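Local coordinates for glycoside hydrolase YxiA (Bacillus licheniformis, PDB 3LV4), which probably hydrolyses the glycosidic bonds of arabinan, as a calcium-binding glycoside hydrolase of family 43, at residues G164-G169 and R199-Y204; Y215-F220 and I231-S236; E247-I252 and E268-K273; K407-V412 and A430-G435. All blocks are in the same frame, centred on the assembly; numbering follows the deposited sequence.

Contact 1 (G164-G169 and R199-Y204); sequences GSYSGG and RIEGAY. With ACT (acetate ion), chain H.
Y166 and S165 lean on R199 and E201, where a loop between two strands of one blade of the five-bladed beta-propeller typical of family 43 meets the strand 200-208 that opens the next. E201 is the predicted proton donor, so this packing builds one wall of the probable active site.

Y166 carries most of the contact. Its CB sits 3.2 Å from atom O of an acetate ion, probably from the crystallisation liquor, which S167 also binds through its backbone N and OG. With CG anti to the carbonyl carbon (chi1 -69°), the ring runs alongside R199. On the way to the tip, CE1 comes within 3.5 Å of E201 OE1, while R199 CA lies over the ring face, 3.8 Å from the centroid and 14° off the normal. CE2 and CZ touch R199 CG and CD. At the end, Y166 OH rests 3.5 Å from R199 CD. This hydroxyl meets two waters, one of them bonded to R199 NH1 and the other donating to E201 OE2. The guanidinium itself is turned to a salt bridge with D264.

The backbone fixes the start of this side chain: Y166 N bonds to I200 O at 2.9 Å and nearly straight (169°), and a type II' turn from Y166 to G169 follows at once. The two carboxylate oxygens of E201 have different partners. OE2 is also bonded to Y229 OH, whereas OE1 receives S165 OG at 2.6 Å on its anti lone pair, the one directed away from OE2.

Contact 2 (Y215-F220 and I231-S236); sequences YLYMSF and IRVARS
F220 and R232 cross at about a right angle where the strands 213-220 and 230-236 of one hairpin run side by side, and they illustrate how an arginine can be carried on an aromatic face at one side of a sheet.

The backbone bonds come in two pairs. L216 and A234 exchange both of theirs, L216 N reaching A234 O at 2.8 Å. M218 and R232 do likewise, and there the bond from R232 N to M218 O, also 2.8 Å, is the straightest of the four (174°). Between and beyond these pairs, CA-H groups lean on carbonyl oxygens, as V233 CA does on L216 O.

CH-pi contacts link the side chains. V233 CG2, anti to its own backbone N, stands over the centre of the Y217 ring, 3.9 Å from the centroid. On the face shared by M218, R232 and A234, R232 CD sits over the centre of the F220 ring, 3.5 Å from its centroid, and the guanidinium continues over the ring rim almost parallel to it, the planes 4° apart. The extended arginine chain then delivers NE to N230 OD1, NH1 to the carbonyls of E268 and Y270, and NH2 to K364 O. Were F220 an alanine, the R232 side chain would probably lose the flat surface under it and be less firmly held in line with these acceptors.

Purely apolar contacts complete the set: selenomethionine M218 reaches A234 CB with CE at 3.9 Å, and I231 CG2 meets the Y217 ring edge. Such a hairpin, in the middle of a four-stranded antiparallel sheet, is typical of a blade of the beta-propeller fold.

Contact 3 (E247-I252 and E268-K273); sequences EGHAMI and EPYGVK. With CA (calcium ion), chain E.
H249 and Y270 form the close-packed part of this contact between two largely irregular segments. The tyrosine turns its edge toward the imidazole in an offset edge-to-face pair, with centroids 5.1 Å apart and planes at 88°. CE1 of Y270 stands above the H249 face near its rim, and the tightest approach is H249 CD2 to Y270 CD1 at 3.6 Å. Deeper in, selenomethionine M251 doubles back: bends at chi2 (-59°) and chi3 (89°) carry CE to within 4.1 Å of Y270 CB and 4.0 Å of G271 N. The glycine's backbone angles would jam a side chain against the preceding carbonyl. D245 braces both segments from behind, taking the backbone N of H249 and of G271 on its two carboxylate oxygens.

The other side is loose and wet. There E247 grips a calcium ion with both carboxylate oxygens, OE1 at 2.5 Å and OE2 at 2.6 Å, and the rest of the shell is five waters and one further atom. The two segments meet here largely through that hydration. One calcium-bound water has its oxygen 2.8 Å from H249 NE2, in the plane of the imidazole, and another donates to P269 O, with its oxygen also 2.8 Å away. P269 O also accepts K364 NZ, so the carbonyl is served from two sources.

A calcium ion held mostly by water is consistent with a peripheral site, distinct from the one built by N281, E358 and E375. The chemistry implies a division of labour: the rings and the selenomethionine pack directly, while E247 reaches P269 and H249 through ion and water, its negative charge probably offset by the calcium.

Contact 4 (K407-V412 and A430-G435); sequences KTYDGV and ALSREG
The beta hairpin of strands 407-418 and 423-432, part of the C-terminal lipocalin-like domain, is caught here near its open end. D410 and L431 form a hydrogen-bonded pair. D410 N reaches L431 O at 2.9 Å, but the return bond from L431 N meets D410 O from well above the carbonyl plane (49° out of it). Beside them the strands close in until G411 CA is 3.5 Å from A430 CB, a spacing in which a side chain on G411 would clash.

On the same face the Y409 ring takes S432 CB over one side, 4.0 Å from its centroid, and D436 gathers three polar ends: Y409 OH, S432 OG and K407 NZ. A type I turn from S432 to G435 brings E434 across the aliphatic part of K407, K407 CG lying 3.4 Å from E434 OE1, with NZ too distant for a salt bridge. A water donates to OE1 and accepts from T408 N. With the carboxylate of E434 removed, as in an alanine here, that water is likely to lose its acceptor and the K407 chain its cover.

Up-and-down antiparallel neighbours of this kind, continued by strands 399-404 and 437-442, are consistent with the calycin-type barrel of this family.

Contacts 1 to 4 form a chain of touching neighbours from the probable active site to the C-terminal domain. Contact 1 holds the predicted proton donor, and E201 O receives S219 N of contact 2 at 2.8 Å as adjacent strands pair; the nearest atom of G202 is about 5 Å from a bound calcium ion, near H291. Contact 2 joins contact 3 through R232 NH1, 2.8 Å from E268 O, and through A234 CB against M251 CG. Contact 3 reaches contact 4 between the family 43 and lipocalin-like parts, K273 N meeting G435 O at 2.8 Å while E247 packs on E434 beside the peripheral calcium. Contacts 1 and 4 do not touch, their centres about 26 Å apart.

Contact 1 (G164-G169 and R199-Y204)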
loop_
_atom_site.group_PDB
_atom_site.type_symbol
_atom_site.label_atom_id
_atom_site.label_comp_id
_atom_site.label_asym_id
_atom_site.label_seq_id
_atom_site.Cartn_x
_atom_site.Cartn_y
_atom_site.Cartn_z
ATOM N N GLY A 164 6.166 -9.686 6.011
ATOM C CA GLY A 164 5.234 -10.769 6.258
ATOM C C GLY A 164 4.107 -10.821 5.237
ATOM O O GLY A 164 3.819 -9.837 4.553
ATOM N N SER A 165 3.481 -11.988 5.130
ATOM C CA SER A 165 2.298 -12.165 4.305
ATOM C C SER A 165 1.540 -13.366 4.823
ATOM O O SER A 165 2.093 -14.467 4.874
ATOM C CB SER A 165 2.670 -12.460 2.858
ATOM O OG SER A 165 1.524 -12.959 2.182
ATOM N N TYR A 166 0.278 -13.157 5.187
ATOM C CA TYR A 166 -0.583 -14.240 5.656
ATOM C C TYR A 166 0.137 -14.970 6.788
ATOM O O TYR A 166 0.773 -14.335 7.624
ATOM C CB TYR A 166 -0.913 -15.222 4.523
ATOM C CG TYR A 166 -1.822 -14.703 3.411
ATOM C CD1 TYR A 166 -1.748 -13.387 2.953
ATOM C CD2 TYR A 166 -2.731 -15.559 2.787
ATOM C CE1 TYR A 166 -2.580 -12.934 1.919
ATOM C CE2 TYR A 166 -3.556 -15.118 1.759
ATOM C CZ TYR A 166 -3.477 -13.809 1.326
ATOM O OH TYR A 166 -4.303 -13.396 0.290
ATOM N N SER A 167 0.065 -16.301 6.804
ATOM C CA SER A 167 0.710 -17.088 7.868
ATOM C C SER A 167 0.567 -16.455 9.261
ATOM O O SER A 167 -0.543 -16.105 9.677
ATOM C CB SER A 167 2.184 -17.347 7.524
ATOM O OG SER A 167 2.289 -18.200 6.388
ATOM N N GLY A 168 1.685 -16.284 9.970
ATOM C CA GLY A 168 1.639 -15.872 11.365
ATOM C C GLY A 168 1.478 -14.385 11.596
ATOM O O GLY A 168 1.323 -13.944 12.746
ATOM N N GLY A 169 1.528 -13.600 10.522
ATOM C CA GLY A 169 1.276 -12.175 10.636
ATOM C C GLY A 169 2.377 -11.284 10.096
ATOM O O GLY A 169 3.262 -11.730 9.355
ATOM N N ARG A 199 -5.567 -12.928 5.872
ATOM C CA ARG A 199 -5.191 -12.415 4.562
ATOM C C ARG A 199 -4.748 -10.970 4.713
ATOM O O ARG A 199 -5.500 -10.042 4.414
ATOM C CB ARG A 199 -6.328 -12.578 3.553
ATOM C CG ARG A 199 -6.677 -14.059 3.333
ATOM C CD ARG A 199 -7.210 -14.331 1.926
ATOM N NE ARG A 199 -8.498 -13.681 1.703
ATOM C CZ ARG A 199 -9.086 -13.592 0.514
ATOM N NH1 ARG A 199 -8.493 -14.104 -0.560
ATOM N NH2 ARG A 199 -10.262 -12.990 0.398
ATOM N N ILE A 200 -3.523 -10.808 5.209
ATOM C CA ILE A 200 -2.908 -9.502 5.422
ATOM C C ILE A 200 -1.459 -9.594 4.965
ATOM O O ILE A 200 -0.731 -10.491 5.389
ATOM C CB ILE A 200 -2.933 -9.095 6.911
ATOM C CG1 ILE A 200 -4.355 -9.214 7.479
ATOM C CG2 ILE A 200 -2.374 -7.678 7.082
ATOM C CD1 ILE A 200 -4.484 -8.861 8.961
ATOM N N GLU A 201 -1.045 -8.679 4.091
ATOM C CA GLU A 201 0.317 -8.700 3.553
ATOM C C GLU A 201 0.685 -7.314 3.040
ATOM O O GLU A 201 -0.112 -6.380 3.157
ATOM C CB GLU A 201 0.436 -9.736 2.425
ATOM C CG GLU A 201 -0.362 -9.391 1.162
ATOM C CD GLU A 201 -0.312 -10.495 0.112
ATOM O OE1 GLU A 201 0.297 -11.559 0.378
ATOM O OE2 GLU A 201 -0.891 -10.301 -0.983
ATOM N N GLY A 202 1.892 -7.167 2.492
ATOM C CA GLY A 202 2.273 -5.911 1.868
ATOM C C GLY A 202 2.354 -4.724 2.812
ATOM O O GLY A 202 1.902 -3.622 2.471
ATOM N N ALA A 203 2.929 -4.938 3.996
ATOM C CA ALA A 203 3.139 -3.859 4.959
ATOM C C ALA A 203 4.020 -2.733 4.407
ATOM O O ALA A 203 4.970 -2.968 3.654
ATOM C CB ALA A 203 3.748 -4.407 6.248
ATOM N N TYR A 204 3.710 -1.506 4.796
ATOM C CA TYR A 204 4.542 -0.376 4.425
ATOM C C TYR A 204 4.365 0.711 5.476
ATOM O O TYR A 204 3.235 1.079 5.793
ATOM C CB TYR A 204 4.160 0.155 3.034
ATOM C CG TYR A 204 5.270 0.983 2.429
ATOM C CD1 TYR A 204 5.363 2.345 2.677
ATOM C CD2 TYR A 204 6.251 0.388 1.639
ATOM C CE1 TYR A 204 6.391 3.096 2.145
ATOM C CE2 TYR A 204 7.286 1.129 1.108
ATOM C CZ TYR A 204 7.352 2.483 1.362
ATOM O OH TYR A 204 8.388 3.222 0.832
HETATM C C ACT H . -0.166 -18.856 3.966
HETATM O O ACT H . -0.902 -18.411 4.896
HETATM O OXT ACT H . 0.874 -18.197 3.674
HETATM C CH3 ACT H . -0.519 -20.122 3.238
HETATM O O HOH W 1 4.549 -7.130 4.601
HETATM O O HOH W 2 -0.457 -11.854 7.882
HETATM O O HOH W 3 -2.813 -12.039 -1.836
HETATM O O HOH W 4 -5.836 -15.679 -1.002
#

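Contact 2 (Y215-F220 and I231-S236)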
loop_
_atom_site.group_PDB
_atom_site.type_symbol
_atom_site.label_atom_id
_atom_site.label_comp_id
_atom_site.label_asym_id
_atom_site.label_seq_id
_atom_site.Cartn_x
_atom_site.Cartn_y
_atom_site.Cartn_z
ATOM N N TYR A 215 2.423 5.670 9.843
ATOM C CA TYR A 215 1.271 4.974 9.274
ATOM C C TYR A 215 1.648 3.610 8.734
ATOM O O TYR A 215 2.509 3.487 7.857
ATOM C CB TYR A 215 0.603 5.818 8.182
ATOM C CG TYR A 215 0.093 7.121 8.733
ATOM C CD1 TYR A 215 -1.204 7.233 9.223
ATOM C CD2 TYR A 215 0.923 8.236 8.801
ATOM C CE1 TYR A 215 -1.664 8.428 9.754
ATOM C CE2 TYR A 215 0.472 9.432 9.335
ATOM C CZ TYR A 215 -0.819 9.522 9.804
ATOM O OH TYR A 215 -1.259 10.712 10.329
ATOM N N LEU A 216 0.994 2.585 9.275
ATOM C CA LEU A 216 1.168 1.222 8.792
ATOM C C LEU A 216 0.134 0.938 7.713
ATOM O O LEU A 216 -1.047 0.735 8.011
ATOM C CB LEU A 216 1.012 0.230 9.942
ATOM C CG LEU A 216 0.971 -1.258 9.587
ATOM C CD1 LEU A 216 2.291 -1.698 8.934
ATOM C CD2 LEU A 216 0.689 -2.066 10.852
ATOM N N TYR A 217 0.580 0.960 6.458
ATOM C CA TYR A 217 -0.248 0.541 5.340
ATOM C C TYR A 217 -0.130 -0.964 5.191
ATOM O O TYR A 217 0.910 -1.548 5.503
ATOM C CB TYR A 217 0.190 1.233 4.044
ATOM C CG TYR A 217 -0.064 2.717 4.052
ATOM C CD1 TYR A 217 0.889 3.604 4.539
ATOM C CD2 TYR A 217 -1.263 3.236 3.581
ATOM C CE1 TYR A 217 0.657 4.966 4.542
ATOM C CE2 TYR A 217 -1.507 4.591 3.584
ATOM C CZ TYR A 217 -0.549 5.451 4.068
ATOM O OH TYR A 217 -0.798 6.796 4.071
HETATM N N MSE A 218 -1.206 -1.589 4.726
HETATM C CA MSE A 218 -1.223 -3.022 4.510
HETATM C C MSE A 218 -2.354 -3.377 3.567
HETATM O O MSE A 218 -3.274 -2.581 3.353
HETATM C CB MSE A 218 -1.379 -3.761 5.839
HETATM C CG MSE A 218 -2.482 -3.231 6.691
HETATM SE SE MSE A 218 -2.246 -3.709 8.577
HETATM C CE MSE A 218 -3.359 -2.276 9.327
ATOM N N SER A 219 -2.271 -4.559 2.977
ATOM C CA SER A 219 -3.315 -5.020 2.072
ATOM C C SER A 219 -4.061 -6.171 2.714
ATOM O O SER A 219 -3.445 -7.123 3.203
ATOM C CB SER A 219 -2.720 -5.433 0.718
ATOM O OG SER A 219 -2.199 -4.290 0.057
ATOM N N PHE A 220 -5.385 -6.054 2.746
ATOM C CA PHE A 220 -6.251 -7.112 3.265
ATOM C C PHE A 220 -6.838 -7.884 2.078
ATOM O O PHE A 220 -7.069 -7.314 1.002
ATOM C CB PHE A 220 -7.405 -6.515 4.076
ATOM C CG PHE A 220 -7.081 -6.217 5.524
ATOM C CD1 PHE A 220 -5.849 -5.704 5.900
ATOM C CD2 PHE A 220 -8.052 -6.405 6.506
ATOM C CE1 PHE A 220 -5.579 -5.407 7.236
ATOM C CE2 PHE A 220 -7.791 -6.113 7.839
ATOM C CZ PHE A 220 -6.547 -5.616 8.206
ATOM N N ILE A 231 -6.461 -1.749 0.395
ATOM C CA ILE A 231 -5.448 -1.093 1.211
ATOM C C ILE A 231 -6.076 -0.552 2.483
ATOM O O ILE A 231 -7.110 0.117 2.440
ATOM C CB ILE A 231 -4.761 0.056 0.441
ATOM C CG1 ILE A 231 -3.941 -0.512 -0.724
ATOM C CG2 ILE A 231 -3.877 0.881 1.381
ATOM C CD1 ILE A 231 -3.536 0.522 -1.778
ATOM N N ARG A 232 -5.455 -0.862 3.614
ATOM C CA ARG A 232 -5.913 -0.362 4.898
ATOM C C ARG A 232 -4.741 0.280 5.609
ATOM O O ARG A 232 -3.575 0.035 5.267
ATOM C CB ARG A 232 -6.500 -1.488 5.756
ATOM C CG ARG A 232 -7.628 -2.248 5.073
ATOM C CD ARG A 232 -8.579 -2.936 6.052
ATOM N NE ARG A 232 -9.692 -3.545 5.323
ATOM C CZ ARG A 232 -10.825 -3.970 5.877
ATOM N NH1 ARG A 232 -10.998 -3.889 7.195
ATOM N NH2 ARG A 232 -11.779 -4.494 5.109
ATOM N N VAL A 233 -5.044 1.104 6.602
ATOM C CA VAL A 233 -3.993 1.804 7.321
ATOM C C VAL A 233 -4.311 1.847 8.815
ATOM O O VAL A 233 -5.485 1.783 9.224
ATOM C CB VAL A 233 -3.787 3.225 6.736
ATOM C CG1 VAL A 233 -5.015 4.116 7.017
ATOM C CG2 VAL A 233 -2.488 3.855 7.252
ATOM N N ALA A 234 -3.252 1.914 9.619
ATOM C CA ALA A 234 -3.351 2.069 11.059
ATOM C C ALA A 234 -2.218 3.008 11.443
ATOM O O ALA A 234 -1.351 3.298 10.612
ATOM C CB ALA A 234 -3.194 0.712 11.754
ATOM N N ARG A 235 -2.203 3.504 12.674
ATOM C CA ARG A 235 -1.163 4.471 13.028
ATOM C C ARG A 235 -0.625 4.293 14.445
ATOM O O ARG A 235 -1.275 3.700 15.308
ATOM C CB ARG A 235 -1.662 5.911 12.833
ATOM C CG ARG A 235 -2.643 6.376 13.906
ATOM C CD ARG A 235 -3.242 7.727 13.560
ATOM N NE ARG A 235 -4.121 8.194 14.629
ATOM C CZ ARG A 235 -4.779 9.347 14.616
ATOM N NH1 ARG A 235 -4.671 10.175 13.580
ATOM N NH2 ARG A 235 -5.550 9.673 15.645
ATOM N N SER A 236 0.571 4.824 14.662
ATOM C CA SER A 236 1.254 4.756 15.947
ATOM C C SER A 236 2.210 5.933 16.055
ATOM O O SER A 236 2.721 6.413 15.051
ATOM C CB SER A 236 2.060 3.454 16.052
ATOM O OG SER A 236 2.714 3.353 17.311
#

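Contact 3 (E247-I252 and E268-K273)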
loop_
_atom_site.group_PDB
_atom_site.type_symbol
_atom_site.label_atom_id
_atom_site.label_comp_id
_atom_site.label_asym_id
_atom_site.label_seq_id
_atom_site.Cartn_x
_atom_site.Cartn_y
_atom_site.Cartn_z
ATOM N N GLU A 247 -10.915 3.598 15.321
ATOM C CA GLU A 247 -11.762 3.294 16.472
ATOM C C GLU A 247 -10.923 2.937 17.693
ATOM O O GLU A 247 -11.462 2.576 18.744
ATOM C CB GLU A 247 -12.712 2.137 16.153
ATOM C CG GLU A 247 -13.853 2.543 15.237
ATOM C CD GLU A 247 -14.767 1.391 14.882
ATOM O OE1 GLU A 247 -14.264 0.292 14.574
ATOM O OE2 GLU A 247 -16.001 1.588 14.897
ATOM N N GLY A 248 -9.604 3.020 17.556
ATOM C CA GLY A 248 -8.725 2.668 18.654
ATOM C C GLY A 248 -8.570 1.174 18.877
ATOM O O GLY A 248 -8.040 0.747 19.915
ATOM N N HIS A 249 -9.025 0.359 17.931
ATOM C CA HIS A 249 -8.757 -1.075 18.041
ATOM C C HIS A 249 -7.268 -1.332 17.856
ATOM O O HIS A 249 -6.616 -0.698 17.026
ATOM C CB HIS A 249 -9.589 -1.892 17.044
ATOM C CG HIS A 249 -11.063 -1.709 17.215
ATOM N ND1 HIS A 249 -11.682 -1.792 18.448
ATOM C CD2 HIS A 249 -12.043 -1.423 16.324
ATOM C CE1 HIS A 249 -12.975 -1.575 18.305
ATOM N NE2 HIS A 249 -13.222 -1.348 17.025
ATOM N N ALA A 250 -6.737 -2.257 18.645
ATOM C CA ALA A 250 -5.317 -2.593 18.597
ATOM C C ALA A 250 -5.049 -3.607 17.484
ATOM O O ALA A 250 -5.592 -4.710 17.504
ATOM C CB ALA A 250 -4.874 -3.151 19.929
HETATM N N MSE A 251 -4.224 -3.232 16.513
HETATM C CA MSE A 251 -3.922 -4.124 15.403
HETATM C C MSE A 251 -3.277 -5.436 15.862
HETATM O O MSE A 251 -3.450 -6.475 15.217
HETATM C CB MSE A 251 -3.044 -3.421 14.357
HETATM C CG MSE A 251 -3.718 -2.200 13.714
HETATM SE SE MSE A 251 -5.428 -2.621 12.797
HETATM C CE MSE A 251 -6.674 -2.394 14.307
ATOM N N ILE A 252 -2.543 -5.399 16.972
ATOM C CA ILE A 252 -1.853 -6.598 17.436
ATOM C C ILE A 252 -2.823 -7.750 17.720
ATOM O O ILE A 252 -2.440 -8.928 17.667
ATOM C CB ILE A 252 -0.976 -6.302 18.688
ATOM C CG1 ILE A 252 -0.123 -7.518 19.051
ATOM C CG2 ILE A 252 -1.842 -5.873 19.875
ATOM C CD1 ILE A 252 0.782 -7.944 17.944
ATOM N N GLU A 268 -11.918 -8.271 8.908
ATOM C CA GLU A 268 -12.468 -7.126 8.175
ATOM C C GLU A 268 -13.071 -5.985 9.025
ATOM O O GLU A 268 -13.209 -4.869 8.527
ATOM C CB GLU A 268 -13.464 -7.570 7.096
ATOM C CG GLU A 268 -14.764 -8.125 7.634
ATOM C CD GLU A 268 -15.676 -8.656 6.531
ATOM O OE1 GLU A 268 -15.330 -8.556 5.325
ATOM O OE2 GLU A 268 -16.744 -9.187 6.875
ATOM N N PRO A 269 -13.437 -6.247 10.297
ATOM C CA PRO A 269 -13.931 -5.086 11.054
ATOM C C PRO A 269 -12.843 -4.091 11.436
ATOM O O PRO A 269 -13.160 -3.037 11.990
ATOM C CB PRO A 269 -14.504 -5.711 12.346
ATOM C CG PRO A 269 -14.752 -7.149 12.015
ATOM C CD PRO A 269 -13.665 -7.515 11.014
ATOM N N TYR A 270 -11.585 -4.402 11.146
ATOM C CA TYR A 270 -10.475 -3.656 11.733
ATOM C C TYR A 270 -9.599 -2.987 10.700
ATOM O O TYR A 270 -9.500 -3.462 9.570
ATOM C CB TYR A 270 -9.635 -4.593 12.593
ATOM C CG TYR A 270 -10.460 -5.210 13.684
ATOM C CD1 TYR A 270 -10.900 -4.442 14.756
ATOM C CD2 TYR A 270 -10.832 -6.544 13.634
ATOM C CE1 TYR A 270 -11.676 -4.994 15.755
ATOM C CE2 TYR A 270 -11.610 -7.105 14.642
ATOM C CZ TYR A 270 -12.024 -6.321 15.695
ATOM O OH TYR A 270 -12.791 -6.857 16.703
ATOM N N GLY A 271 -8.957 -1.892 11.105
ATOM C CA GLY A 271 -8.166 -1.077 10.200
ATOM C C GLY A 271 -8.995 -0.019 9.490
ATOM O O GLY A 271 -10.221 -0.127 9.403
ATOM N N VAL A 272 -8.335 1.011 8.969
ATOM C CA VAL A 272 -9.035 2.017 8.174
ATOM C C VAL A 272 -8.896 1.638 6.703
ATOM O O VAL A 272 -7.796 1.682 6.155
ATOM C CB VAL A 272 -8.437 3.416 8.404
ATOM C CG1 VAL A 272 -9.171 4.471 7.568
ATOM C CG2 VAL A 272 -8.478 3.779 9.902
ATOM N N LYS A 273 -10.001 1.253 6.069
ATOM C CA LYS A 273 -9.971 0.821 4.667
ATOM C C LYS A 273 -10.010 2.036 3.753
ATOM O O LYS A 273 -10.963 2.815 3.787
ATOM C CB LYS A 273 -11.139 -0.119 4.363
ATOM C CG LYS A 273 -11.289 -0.486 2.897
ATOM C CD LYS A 273 -12.492 -1.415 2.690
ATOM C CE LYS A 273 -12.703 -1.786 1.221
ATOM N NZ LYS A 273 -13.993 -2.527 1.028
HETATM CA CA CA E . -16.442 -0.952 14.366
HETATM O O HOH W 5 -16.010 -0.989 16.904
HETATM O O HOH W 6 -14.712 -2.749 14.244
HETATM O O HOH W 7 -17.888 -2.917 15.426
HETATM O O HOH W 8 -18.752 0.087 14.473
HETATM O O HOH W 9 -15.857 -0.291 11.966
#

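Contact 4 (K407-V412 and A430-G435)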
loop_
_atom_site.group_PDB
_atom_site.type_symbol
_atom_site.label_atom_id
_atom_site.label_comp_id
_atom_site.label_asym_id
_atom_site.label_seq_id
_atom_site.Cartn_x
_atom_site.Cartn_y
_atom_site.Cartn_z
ATOM N N LYS A 407 -23.054 7.871 10.081
ATOM C CA LYS A 407 -21.653 8.114 10.408
ATOM C C LYS A 407 -21.219 9.528 10.032
ATOM O O LYS A 407 -21.904 10.213 9.271
ATOM C CB LYS A 407 -20.763 7.071 9.728
ATOM C CG LYS A 407 -20.886 5.698 10.369
ATOM C CD LYS A 407 -20.119 4.645 9.613
ATOM C CE LYS A 407 -20.819 4.315 8.313
ATOM N NZ LYS A 407 -20.146 3.188 7.630
ATOM N N THR A 408 -20.094 9.958 10.595
ATOM C CA THR A 408 -19.515 11.256 10.277
ATOM C C THR A 408 -18.193 11.043 9.558
ATOM O O THR A 408 -17.367 10.249 9.999
ATOM C CB THR A 408 -19.263 12.093 11.543
ATOM O OG1 THR A 408 -20.510 12.335 12.210
ATOM C CG2 THR A 408 -18.627 13.429 11.176
ATOM N N TYR A 409 -18.008 11.747 8.446
ATOM C CA TYR A 409 -16.833 11.577 7.609
ATOM C C TYR A 409 -16.071 12.879 7.526
ATOM O O TYR A 409 -16.662 13.936 7.292
ATOM C CB TYR A 409 -17.244 11.166 6.194
ATOM C CG TYR A 409 -17.900 9.816 6.108
ATOM C CD1 TYR A 409 -19.258 9.660 6.386
ATOM C CD2 TYR A 409 -17.167 8.691 5.753
ATOM C CE1 TYR A 409 -19.870 8.413 6.308
ATOM C CE2 TYR A 409 -17.767 7.442 5.673
ATOM C CZ TYR A 409 -19.116 7.312 5.952
ATOM O OH TYR A 409 -19.712 6.079 5.868
ATOM N N ASP A 410 -14.757 12.797 7.709
ATOM C CA ASP A 410 -13.887 13.961 7.626
ATOM C C ASP A 410 -12.940 13.767 6.465
ATOM O O ASP A 410 -12.281 12.730 6.363
ATOM C CB ASP A 410 -13.088 14.109 8.922
ATOM C CG ASP A 410 -13.954 14.568 10.078
ATOM O OD1 ASP A 410 -14.319 15.758 10.094
ATOM O OD2 ASP A 410 -14.282 13.744 10.959
ATOM N N GLY A 411 -12.857 14.756 5.586
ATOM C CA GLY A 411 -12.025 14.597 4.411
ATOM C C GLY A 411 -11.549 15.894 3.812
ATOM O O GLY A 411 -11.566 16.948 4.465
ATOM N N VAL A 412 -11.117 15.804 2.557
ATOM C CA VAL A 412 -10.465 16.911 1.875
ATOM C C VAL A 412 -10.995 17.033 0.447
ATOM O O VAL A 412 -11.219 16.012 -0.221
ATOM C CB VAL A 412 -8.925 16.705 1.851
ATOM C CG1 VAL A 412 -8.237 17.919 1.243
ATOM C CG2 VAL A 412 -8.392 16.470 3.267
ATOM N N ALA A 430 -13.087 11.208 2.030
ATOM C CA ALA A 430 -13.264 11.341 3.472
ATOM C C ALA A 430 -13.349 9.990 4.181
ATOM O O ALA A 430 -13.567 8.957 3.543
ATOM C CB ALA A 430 -14.504 12.192 3.778
ATOM N N LEU A 431 -13.185 10.016 5.504
ATOM C CA LEU A 431 -13.153 8.804 6.312
ATOM C C LEU A 431 -13.974 8.985 7.574
ATOM O O LEU A 431 -14.003 10.072 8.146
ATOM C CB LEU A 431 -11.713 8.485 6.737
ATOM C CG LEU A 431 -10.708 7.976 5.693
ATOM C CD1 LEU A 431 -9.285 8.023 6.248
ATOM C CD2 LEU A 431 -11.057 6.557 5.249
ATOM N N SER A 432 -14.622 7.909 8.010
ATOM C CA SER A 432 -15.309 7.874 9.297
ATOM C C SER A 432 -14.431 7.213 10.355
ATOM O O SER A 432 -13.481 6.490 10.031
ATOM C CB SER A 432 -16.584 7.048 9.179
ATOM O OG SER A 432 -16.245 5.695 8.912
ATOM N N ARG A 433 -14.772 7.438 11.623
ATOM C CA ARG A 433 -14.080 6.764 12.717
ATOM C C ARG A 433 -14.148 5.250 12.517
ATOM O O ARG A 433 -13.211 4.511 12.858
ATOM C CB ARG A 433 -14.713 7.146 14.060
ATOM C CG ARG A 433 -13.977 6.603 15.266
ATOM C CD ARG A 433 -14.506 7.226 16.553
ATOM N NE ARG A 433 -15.504 6.397 17.211
ATOM C CZ ARG A 433 -16.277 6.826 18.205
ATOM N NH1 ARG A 433 -16.164 8.079 18.638
ATOM N NH2 ARG A 433 -17.168 6.014 18.763
ATOM N N GLU A 434 -15.272 4.798 11.973
ATOM C CA GLU A 434 -15.519 3.376 11.745
ATOM C C GLU A 434 -14.548 2.754 10.741
ATOM O O GLU A 434 -14.393 1.531 10.680
ATOM C CB GLU A 434 -16.962 3.159 11.293
ATOM C CG GLU A 434 -17.986 3.246 12.438
ATOM C CD GLU A 434 -18.363 4.671 12.814
ATOM O OE1 GLU A 434 -17.949 5.626 12.123
ATOM O OE2 GLU A 434 -19.101 4.836 13.806
ATOM N N GLY A 435 -13.906 3.602 9.950
ATOM C CA GLY A 435 -12.821 3.166 9.092
ATOM C C GLY A 435 -13.200 2.946 7.639
ATOM O O GLY A 435 -12.468 2.267 6.918
HETATM O O HOH W 10 -19.006 8.137 12.579
HETATM O O HOH W 11 -16.386 9.677 12.506
HETATM O O HOH W 12 -13.630 11.034 11.027
#